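Phenylalanine hydroxylase (Colwellia psychrerythraea, PDB 2V27) is an iron-dependent monooxygenase that probably hydroxylates L-phenylalanine to L-tyrosine, using molecular oxygen and tetrahydrobiopterin. Local coordinates at residues H122-F125 and G126-L130; E46-E49 and G50-K53; P129-N133 and S134-N138. All blocks are in the same frame, centred on the assembly; numbering follows the deposited sequence.

Interaction 1. Residues H122-F125 and G126-L130; sequences HEIF and GHCPL. With FE (Fe (III) ion), chain E.
His122 and His127 converge on the iron(III) ion from neighbouring turns of helix 120-131, each offering NE2, and the two nitrogens lie 3.1 Å apart because they are bound to the same metal. The bonds are short: 2.0 Å from His122 NE2 to the iron. Different first torsions bring the rings together. His122 swings CG anti to its backbone N (chi1 169°), whereas His127 keeps CG beside its own (chi1 -65°), and the ring planes end up almost perpendicular, at 82°. A hydrogen bond between ND1 of His122 and Ser186 OG, together with the metal bond, helps fix the rotation of that ring. Four residues separate the two ligands, the HXXXXH spacing of the aromatic amino acid hydroxylases, and Glu167 completes the facial triad of two histidines and one carboxylate.

The backbone beneath departs from a regular alpha-helix. Glu123 O accepts both from His127 N at 3.1 Å, a donor standing above the carbonyl plane, and from Cys128 N at 3.1 Å, so the second bond spans a wider pi-type turn. Packing is close here: the Pro129 ring sets CD 3.1 Å from Ile124 O, and Ile124 and Cys128 face helix 64-75.

The side toward the metal is the wetter one. Two waters occupy coordination positions left by protein, and water 1 donates to Glu123 OE1 over 2.7 Å. Glu123 OE1 also reaches the edge of the His127 ring, in its plane and 3.2 Å from His127 CD2, where the carboxylate would probably polarise the imidazole, and it probably helps to orient the bound water.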
loop_
_atom_site.group_PDB
_atom_site.type_symbol
_atom_site.label_atom_id
_atom_site.label_comp_id
_atom_site.label_asym_id
_atom_site.label_seq_id
_atom_site.Cartn_x
_atom_site.Cartn_y
_atom_site.Cartn_z
ATOM N N HIS B 122 -6.863 -19.884 -0.929
ATOM C CA HIS B 122 -5.474 -19.526 -0.588
ATOM C C HIS B 122 -4.712 -20.721 0.020
ATOM O O HIS B 122 -3.613 -21.060 -0.392
ATOM C CB HIS B 122 -5.417 -18.328 0.349
ATOM C CG HIS B 122 -4.043 -18.106 0.904
ATOM N ND1 HIS B 122 -2.973 -17.787 0.084
ATOM C CD2 HIS B 122 -3.531 -18.275 2.144
ATOM C CE1 HIS B 122 -1.879 -17.674 0.827
ATOM N NE2 HIS B 122 -2.191 -17.968 2.084
ATOM N N GLU B 123 -5.313 -21.401 0.997
ATOM C CA GLU B 123 -4.567 -22.446 1.715
ATOM C C GLU B 123 -4.398 -23.680 0.855
ATOM O O GLU B 123 -3.276 -24.206 0.812
ATOM C CB GLU B 123 -5.281 -22.847 3.041
ATOM C CG GLU B 123 -5.656 -21.676 3.971
ATOM C CD GLU B 123 -4.475 -20.976 4.607
ATOM O OE1 GLU B 123 -3.294 -21.196 4.191
ATOM O OE2 GLU B 123 -4.738 -20.184 5.557
ATOM N N ILE B 124 -5.482 -24.159 0.217
ATOM C CA ILE B 124 -5.369 -25.422 -0.504
ATOM C C ILE B 124 -4.618 -25.242 -1.838
ATOM O O ILE B 124 -3.745 -26.044 -2.159
ATOM C CB ILE B 124 -6.770 -26.108 -0.674
ATOM C CG1 ILE B 124 -7.303 -26.527 0.710
ATOM C CG2 ILE B 124 -6.691 -27.317 -1.597
ATOM C CD1 ILE B 124 -8.613 -27.313 0.644
ATOM N N PHE B 125 -4.956 -24.191 -2.595
ATOM C CA PHE B 125 -4.256 -23.962 -3.832
ATOM C C PHE B 125 -2.850 -23.367 -3.601
ATOM O O PHE B 125 -1.840 -23.784 -4.240
ATOM C CB PHE B 125 -5.094 -23.073 -4.753
ATOM C CG PHE B 125 -4.543 -22.998 -6.133
ATOM C CD1 PHE B 125 -5.058 -23.800 -7.169
ATOM C CD2 PHE B 125 -3.564 -22.078 -6.398
ATOM C CE1 PHE B 125 -4.507 -23.719 -8.480
ATOM C CE2 PHE B 125 -3.031 -21.966 -7.647
ATOM C CZ PHE B 125 -3.473 -22.753 -8.698
ATOM N N GLY B 126 -2.761 -22.394 -2.700
ATOM C CA GLY B 126 -1.473 -21.724 -2.498
ATOM C C GLY B 126 -0.396 -22.526 -1.757
ATOM O O GLY B 126 0.798 -22.418 -2.103
ATOM N N HIS B 127 -0.793 -23.222 -0.661
ATOM C CA HIS B 127 0.185 -23.907 0.218
ATOM C C HIS B 127 0.210 -25.437 0.120
ATOM O O HIS B 127 1.263 -26.079 0.125
ATOM C CB HIS B 127 -0.010 -23.504 1.685
ATOM C CG HIS B 127 0.276 -22.049 1.963
ATOM N ND1 HIS B 127 1.461 -21.415 1.613
ATOM C CD2 HIS B 127 -0.503 -21.100 2.531
ATOM C CE1 HIS B 127 1.398 -20.144 1.981
ATOM N NE2 HIS B 127 0.220 -19.921 2.524
ATOM N N CYS B 128 -0.967 -26.044 0.002
ATOM C CA CYS B 128 -1.016 -27.498 0.147
ATOM C C CYS B 128 -0.184 -28.259 -0.928
ATOM O O CYS B 128 0.412 -29.296 -0.615
ATOM C CB CYS B 128 -2.471 -27.970 0.202
ATOM S SG CYS B 128 -3.179 -27.647 1.817
ATOM N N PRO B 129 -0.116 -27.774 -2.180
ATOM C CA PRO B 129 0.729 -28.564 -3.087
ATOM C C PRO B 129 2.205 -28.678 -2.629
ATOM O O PRO B 129 2.855 -29.729 -2.831
ATOM C CB PRO B 129 0.642 -27.804 -4.426
ATOM C CG PRO B 129 -0.676 -27.077 -4.346
ATOM C CD PRO B 129 -0.779 -26.643 -2.879
ATOM N N LEU B 130 2.737 -27.632 -1.998
ATOM C CA LEU B 130 4.090 -27.724 -1.489
ATOM C C LEU B 130 4.250 -28.522 -0.191
ATOM O O LEU B 130 5.364 -28.966 0.131
ATOM C CB LEU B 130 4.708 -26.312 -1.415
ATOM C CG LEU B 130 5.143 -25.856 -2.808
ATOM C CD1 LEU B 130 5.329 -24.310 -2.747
ATOM C CD2 LEU B 130 6.411 -26.519 -3.255
HETATM FE FE FE E . -0.680 -18.183 3.419
HETATM O O HOH W 1 -1.653 -19.249 4.937
HETATM O O HOH W 2 -1.593 -16.500 4.612
#

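Interaction 2. Residues E46-E49 and G50-K53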
loop_
_atom_site.group_PDB
_atom_site.type_symbol
_atom_site.label_atom_id
_atom_site.label_comp_id
_atom_site.label_asym_id
_atom_site.label_seq_id
_atom_site.Cartn_x
_atom_site.Cartn_y
_atom_site.Cartn_z
ATOM N N GLU B 46 8.660 -27.541 -8.188
ATOM C CA GLU B 46 8.297 -28.310 -6.989
ATOM C C GLU B 46 6.792 -28.199 -6.709
ATOM O O GLU B 46 6.156 -29.131 -6.237
ATOM C CB GLU B 46 9.108 -27.838 -5.770
ATOM C CG GLU B 46 10.649 -28.014 -5.915
ATOM C CD GLU B 46 11.392 -26.794 -6.494
ATOM O OE1 GLU B 46 10.810 -26.046 -7.314
ATOM O OE2 GLU B 46 12.528 -26.594 -6.007
ATOM N N TYR B 47 6.254 -27.009 -6.977
ATOM C CA TYR B 47 4.845 -26.724 -6.806
ATOM C C TYR B 47 4.024 -27.520 -7.850
ATOM O O TYR B 47 3.033 -28.166 -7.480
ATOM C CB TYR B 47 4.575 -25.201 -6.897
ATOM C CG TYR B 47 3.103 -24.879 -6.848
ATOM C CD1 TYR B 47 2.464 -24.664 -5.606
ATOM C CD2 TYR B 47 2.335 -24.833 -8.010
ATOM C CE1 TYR B 47 1.104 -24.351 -5.548
ATOM C CE2 TYR B 47 0.964 -24.556 -7.963
ATOM C CZ TYR B 47 0.360 -24.324 -6.744
ATOM O OH TYR B 47 -0.982 -24.090 -6.704
ATOM N N HIS B 48 4.426 -27.493 -9.136
ATOM C CA HIS B 48 3.732 -28.256 -10.147
ATOM C C HIS B 48 3.747 -29.766 -9.835
ATOM O O HIS B 48 2.706 -30.425 -9.982
ATOM C CB HIS B 48 4.345 -27.989 -11.497
ATOM C CG HIS B 48 3.995 -26.640 -12.043
ATOM N ND1 HIS B 48 2.743 -26.344 -12.540
ATOM C CD2 HIS B 48 4.731 -25.507 -12.176
ATOM C CE1 HIS B 48 2.729 -25.093 -12.968
ATOM N NE2 HIS B 48 3.929 -24.570 -12.783
ATOM N N GLU B 49 4.872 -30.274 -9.339
ATOM C CA GLU B 49 4.928 -31.669 -8.891
ATOM C C GLU B 49 3.866 -31.933 -7.797
ATOM O O GLU B 49 3.103 -32.937 -7.853
ATOM C CB GLU B 49 6.306 -32.012 -8.341
ATOM C CG GLU B 49 6.304 -33.509 -7.840
ATOM C CD GLU B 49 7.627 -33.955 -7.285
ATOM O OE1 GLU B 49 8.428 -33.074 -6.857
ATOM O OE2 GLU B 49 7.883 -35.192 -7.317
ATOM N N GLY B 50 3.738 -30.996 -6.849
ATOM C CA GLY B 50 2.757 -31.117 -5.782
ATOM C C GLY B 50 1.335 -31.069 -6.293
ATOM O O GLY B 50 0.468 -31.815 -5.796
ATOM N N LEU B 51 1.044 -30.234 -7.306
ATOM C CA LEU B 51 -0.291 -30.290 -7.932
ATOM C C LEU B 51 -0.618 -31.690 -8.506
ATOM O O LEU B 51 -1.748 -32.160 -8.407
ATOM C CB LEU B 51 -0.398 -29.254 -9.062
ATOM C CG LEU B 51 -0.680 -27.811 -8.639
ATOM C CD1 LEU B 51 -0.783 -26.974 -9.975
ATOM C CD2 LEU B 51 -1.969 -27.651 -7.786
ATOM N N ALA B 52 0.370 -32.310 -9.129
ATOM C CA ALA B 52 0.191 -33.625 -9.777
ATOM C C ALA B 52 -0.103 -34.661 -8.668
ATOM O O ALA B 52 -0.935 -35.580 -8.864
ATOM C CB ALA B 52 1.405 -33.992 -10.482
ATOM N N LYS B 53 0.568 -34.533 -7.514
ATOM C CA LYS B 53 0.240 -35.396 -6.372
ATOM C C LYS B 53 -1.138 -35.173 -5.775
ATOM O O LYS B 53 -1.750 -36.157 -5.361
ATOM C CB LYS B 53 1.293 -35.258 -5.266
ATOM C CG LYS B 53 2.650 -35.782 -5.680
ATOM C CD LYS B 53 3.725 -35.583 -4.591
ATOM C CE LYS B 53 5.071 -36.038 -5.076
ATOM N NZ LYS B 53 6.113 -35.879 -3.983
HETATM O O HOH W 3 8.432 -36.932 -4.989
#
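Lys53 lies back across Glu49, one helical turn earlier, and its course illustrates how a long side chain uses the surface of a helix. Lys53 CB sits 3.9 Å from Glu49 O, the same carbonyl oxygen that accepts the backbone N-H of Lys53. Lys53 CG, anti to the carbonyl carbon (chi1 -66°), draws closer to Glu49 O, at 3.6 Å. Beyond it the chain is fully extended; CD passes the side chain of Thr132, and Lys53 CE comes 3.7 Å from Glu49 OE2. At the tip, Lys53 NZ forms a long salt bridge to Glu49 OE2, 3.8 Å away, and water 3 bridges the pair, accepting from NZ at 2.7 Å and donating to OE2. Both residues are exposed and touch a crystal neighbour, so the exact pose of the pair may owe something to the lattice.

This is the i to i+4 spacing of an alpha-helix, here helix 45-54, whose backbone ladder runs unbroken from Glu46 O to Lys53 N. The same spacing on the side facing helix 120-131 produces an apolar pair. Tyr47 turns its CG anti to the backbone N, chi1 175°, laying the ring beside Leu51, and its CE2 meets Leu51 CD1 at 3.6 Å, the two side chains slanting past each other. Leu51 CD2 also lies near Tyr47 OH, at 3.9 Å. The hydroxyl is hydrogen-bonded to Phe125 O, and both side chains pack on Pro129 of helix 120-131, while at the start of the segment Glu46 OE2 takes a hydrogen bond from Val230 N.

Interaction 3. Residues P129-N133 and S134-N138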
loop_
_atom_site.group_PDB
_atom_site.type_symbol
_atom_site.label_atom_id
_atom_site.label_comp_id
_atom_site.label_asym_id
_atom_site.label_seq_id
_atom_site.Cartn_x
_atom_site.Cartn_y
_atom_site.Cartn_z
ATOM N N PRO B 129 -0.116 -27.774 -2.180
ATOM C CA PRO B 129 0.729 -28.564 -3.087
ATOM C C PRO B 129 2.205 -28.678 -2.629
ATOM O O PRO B 129 2.855 -29.729 -2.831
ATOM C CB PRO B 129 0.642 -27.804 -4.426
ATOM C CG PRO B 129 -0.676 -27.077 -4.346
ATOM C CD PRO B 129 -0.779 -26.643 -2.879
ATOM N N LEU B 130 2.737 -27.632 -1.998
ATOM C CA LEU B 130 4.090 -27.724 -1.489
ATOM C C LEU B 130 4.250 -28.522 -0.191
ATOM O O LEU B 130 5.364 -28.966 0.131
ATOM C CB LEU B 130 4.708 -26.312 -1.415
ATOM C CG LEU B 130 5.143 -25.856 -2.808
ATOM C CD1 LEU B 130 5.329 -24.310 -2.747
ATOM C CD2 LEU B 130 6.411 -26.519 -3.255
ATOM N N LEU B 131 3.125 -28.735 0.527
ATOM C CA LEU B 131 3.189 -29.581 1.704
ATOM C C LEU B 131 3.345 -31.068 1.359
ATOM O O LEU B 131 3.620 -31.907 2.251
ATOM C CB LEU B 131 1.987 -29.362 2.644
ATOM C CG LEU B 131 1.942 -28.010 3.391
ATOM C CD1 LEU B 131 0.558 -27.791 4.070
ATOM C CD2 LEU B 131 3.055 -27.924 4.431
ATOM N N THR B 132 3.232 -31.403 0.055
ATOM C CA THR B 132 3.589 -32.770 -0.389
ATOM C C THR B 132 5.105 -32.916 -0.635
ATOM O O THR B 132 5.604 -34.028 -0.885
ATOM C CB THR B 132 2.867 -33.194 -1.713
ATOM O OG1 THR B 132 3.412 -32.428 -2.818
ATOM C CG2 THR B 132 1.416 -33.049 -1.643
ATOM N N ASN B 133 5.830 -31.777 -0.629
ATOM C CA ASN B 133 7.262 -31.748 -0.871
ATOM C C ASN B 133 7.977 -31.868 0.481
ATOM O O ASN B 133 7.689 -31.113 1.435
ATOM C CB ASN B 133 7.617 -30.431 -1.591
ATOM C CG ASN B 133 9.127 -30.224 -1.824
ATOM O OD1 ASN B 133 9.622 -30.363 -2.969
ATOM N ND2 ASN B 133 9.855 -29.856 -0.781
ATOM N N SER B 134 8.913 -32.809 0.568
ATOM C CA SER B 134 9.558 -33.101 1.854
ATOM C C SER B 134 10.333 -31.923 2.409
ATOM O O SER B 134 10.241 -31.639 3.594
ATOM C CB SER B 134 10.499 -34.290 1.693
ATOM O OG SER B 134 9.731 -35.419 1.349
ATOM N N SER B 135 11.096 -31.250 1.563
ATOM C CA SER B 135 11.853 -30.052 2.044
ATOM C C SER B 135 10.922 -28.953 2.577
ATOM O O SER B 135 11.146 -28.388 3.681
ATOM C CB SER B 135 12.716 -29.472 0.959
ATOM O OG SER B 135 13.845 -30.297 0.744
ATOM N N PHE B 136 9.857 -28.661 1.838
ATOM C CA PHE B 136 8.965 -27.558 2.230
ATOM C C PHE B 136 8.187 -27.966 3.505
ATOM O O PHE B 136 8.046 -27.190 4.451
ATOM C CB PHE B 136 8.032 -27.239 1.068
ATOM C CG PHE B 136 7.045 -26.086 1.344
ATOM C CD1 PHE B 136 7.340 -24.787 0.913
ATOM C CD2 PHE B 136 5.830 -26.299 2.070
ATOM C CE1 PHE B 136 6.404 -23.727 1.124
ATOM C CE2 PHE B 136 4.909 -25.264 2.256
ATOM C CZ PHE B 136 5.209 -23.968 1.812
ATOM N N ALA B 137 7.624 -29.187 3.509
ATOM C CA ALA B 137 6.913 -29.727 4.691
ATOM C C ALA B 137 7.795 -29.752 5.958
ATOM O O ALA B 137 7.373 -29.308 7.041
ATOM C CB ALA B 137 6.348 -31.147 4.373
ATOM N N ASN B 138 9.015 -30.266 5.823
ATOM C CA ASN B 138 9.899 -30.379 7.003
ATOM C C ASN B 138 10.250 -28.987 7.514
ATOM O O ASN B 138 10.357 -28.780 8.710
ATOM C CB ASN B 138 11.161 -31.201 6.742
ATOM C CG ASN B 138 10.873 -32.660 6.462
ATOM O OD1 ASN B 138 9.813 -33.202 6.830
ATOM N ND2 ASN B 138 11.810 -33.291 5.767
HETATM O O HOH W 4 7.778 -35.450 -1.005
#
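Phe136 lays one face of its ring over Leu130 CB, which sits almost exactly above the centre, 3.6 Å from the centroid and 9° off the ring normal: a CH-pi contact. The leucine crosses the aromatic side chain at about a right angle, its CD1 reaching toward CE1. At the ring's edge, in its plane, Leu131 CD2 lies 3.9 Å from Phe136 CE2. The ring can take this place because its CG is anti to the backbone N (chi1 -180°), which extends it back toward the preceding helix.

The backbone here makes a tight turn joining two consecutive helices. Helix 120-131 is only weakly bonded at its end, where Thr132 OG1 donates to Pro129 O at 2.8 Å, and Asn133 occupies the N-cap position of helix 134-147. Its carbonyl opens the new helix: Ala137 N donates to Asn133 O over 2.8 Å in a nearly straight bond. Ala137 CB packs against that turn, 3.5 Å from Leu131 O.

On the flank, Ser135 OG is held by Asp234, and Val230 and Leu233 also cover Phe136, whose side chain stands about 5 Å from that of the iron ligand His127.

In chain order interaction 2 comes first, on helix 45-54, followed by interaction 1 on helix 120-131 and interaction 3, which carries that helix through its turn into helix 134-147. Their centres are about 10 Å apart, pair by pair. Interactions 1 and 3 share Pro129 and Leu130, so the ligand-bearing helix leads directly into the junction. Helix 45-54 packs against both: Leu130 CD2 lies 3.8 Å from Tyr47 N, and Gly50 CA lies 3.3 Å from Thr132 OG1. The metal-binding helix thus sits between the iron on one side and helix 45-54 on the other, all within the region that matches the hydroxylase family.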